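Local coordinates for protein 2-Keto-3-deoxy-(6-phospho-)gluconate aldolase (Thermoproteus tenax, PDB 2R91) that belongs to the aldolases of the dihydrodipicolinate synthetase family, enzymes built on a TIM barrel and assembled here from four chains, at residues 25-28 against 29-32. Residues are numbered along the deposited sequence; the frame is centred on the assembly and turned at random.
Sequences VKNI and TSKG
T29, S30 and K31 meet V25, N27 and I28 about one turn earlier, a local contact along the C-terminal turn of helix 18-30, where the chain heads for strand 35-38. V25 O is gripped twice by T29, through the amide N at 3.0 Å in a nearly straight bond (162°) and through OG1 at 2.9 Å, the two donors arriving from opposite faces of the carbonyl plane. With chi1 at 55°, OG1 of T29 is tucked between its own backbone N and carbonyl carbon, which brings the hydroxyl back over the preceding turn, while CG2 lies 4.2 Å from CG1 of V25. S30 also bonds back through its hydroxyl, but three residues back: OG donates to N27 O at 2.6 Å, in the carbonyl plane and on a lone pair. Strand 35-38 is one of the eight parallel strands of the TIM barrel, and helix 18-30 packs on its outside; V25 and T29 set their side chains against V36 of that strand, whereas I28 packs on V33 and Y253. The amide of K31 is shared between N27 O, by a weak bond, and I28 O, three residues back, at 3.1 Å, the latter from well above the carbonyl plane. The extended side chain of K31 runs across that of N27, CE passing 3.4 Å from OD1. Their nitrogens, K31 NZ and N27 ND2, converge on OE1 of Q251, the last residue of helix 239-251, and ND2 also bonds to the hydroxyl of Y253 just beyond it.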
loop_
_atom_site.group_PDB
_atom_site.type_symbol
_atom_site.label_atom_id
_atom_site.label_comp_id
_atom_site.label_asym_id
_atom_site.label_seq_id
_atom_site.Cartn_x
_atom_site.Cartn_y
_atom_site.Cartn_z
ATOM N N VAL A 25 2.373 -37.113 2.480
ATOM C CA VAL A 25 2.772 -37.012 1.079
ATOM C C VAL A 25 2.216 -38.150 0.203
ATOM O O VAL A 25 1.745 -37.934 -0.923
ATOM C CB VAL A 25 4.294 -36.930 0.932
ATOM C CG1 VAL A 25 4.690 -37.199 -0.517
ATOM C CG2 VAL A 25 4.824 -35.548 1.407
ATOM N N LYS A 26 2.265 -39.372 0.719
ATOM C CA LYS A 26 1.805 -40.511 -0.056
ATOM C C LYS A 26 0.282 -40.464 -0.257
ATOM O O LYS A 26 -0.218 -40.830 -1.320
ATOM C CB LYS A 26 2.252 -41.812 0.617
ATOM C CG LYS A 26 3.793 -42.011 0.522
ATOM C CD LYS A 26 4.284 -43.080 1.534
ATOM C CE LYS A 26 5.814 -43.058 1.698
ATOM N NZ LYS A 26 6.227 -43.885 2.890
ATOM N N ASN A 27 -0.445 -40.010 0.760
ATOM C CA ASN A 27 -1.888 -39.786 0.587
ATOM C C ASN A 27 -2.195 -38.750 -0.498
ATOM O O ASN A 27 -2.930 -39.011 -1.462
ATOM C CB ASN A 27 -2.545 -39.353 1.899
ATOM C CG ASN A 27 -4.032 -39.052 1.724
ATOM O OD1 ASN A 27 -4.795 -39.935 1.340
ATOM N ND2 ASN A 27 -4.439 -37.800 1.961
ATOM N N ILE A 28 -1.620 -37.560 -0.381
ATOM C CA ILE A 28 -2.036 -36.523 -1.332
ATOM C C ILE A 28 -1.577 -36.822 -2.757
ATOM O O ILE A 28 -2.254 -36.486 -3.721
ATOM C CB ILE A 28 -1.658 -35.091 -0.842
ATOM C CG1 ILE A 28 -0.139 -34.840 -0.969
ATOM C CG2 ILE A 28 -2.156 -34.896 0.604
ATOM C CD1 ILE A 28 0.340 -33.486 -0.315
ATOM N N THR A 29 -0.429 -37.469 -2.929
ATOM C CA THR A 29 -0.020 -37.813 -4.295
ATOM C C THR A 29 -0.930 -38.932 -4.858
ATOM O O THR A 29 -1.114 -39.030 -6.063
ATOM C CB THR A 29 1.483 -38.222 -4.401
ATOM O OG1 THR A 29 1.732 -39.278 -3.484
ATOM C CG2 THR A 29 2.410 -37.040 -4.039
ATOM N N SER A 30 -1.516 -39.754 -3.994
ATOM C CA SER A 30 -2.498 -40.727 -4.468
ATOM C C SER A 30 -3.815 -40.077 -4.945
ATOM O O SER A 30 -4.592 -40.683 -5.696
ATOM C CB SER A 30 -2.802 -41.777 -3.409
ATOM O OG SER A 30 -3.756 -41.301 -2.469
ATOM N N LYS A 31 -4.057 -38.846 -4.495
ATOM C CA LYS A 31 -5.306 -38.152 -4.752
ATOM C C LYS A 31 -5.172 -37.048 -5.779
ATOM O O LYS A 31 -6.063 -36.209 -5.896
ATOM C CB LYS A 31 -5.888 -37.609 -3.449
ATOM C CG LYS A 31 -6.387 -38.720 -2.542
ATOM C CD LYS A 31 -7.187 -38.216 -1.375
ATOM C CE LYS A 31 -7.569 -39.352 -0.472
ATOM N NZ LYS A 31 -8.477 -38.902 0.607
ATOM N N GLY A 32 -4.073 -37.042 -6.531
ATOM C CA GLY A 32 -3.934 -36.099 -7.640
ATOM C C GLY A 32 -2.784 -35.088 -7.611
ATOM O O GLY A 32 -2.580 -34.343 -8.576
#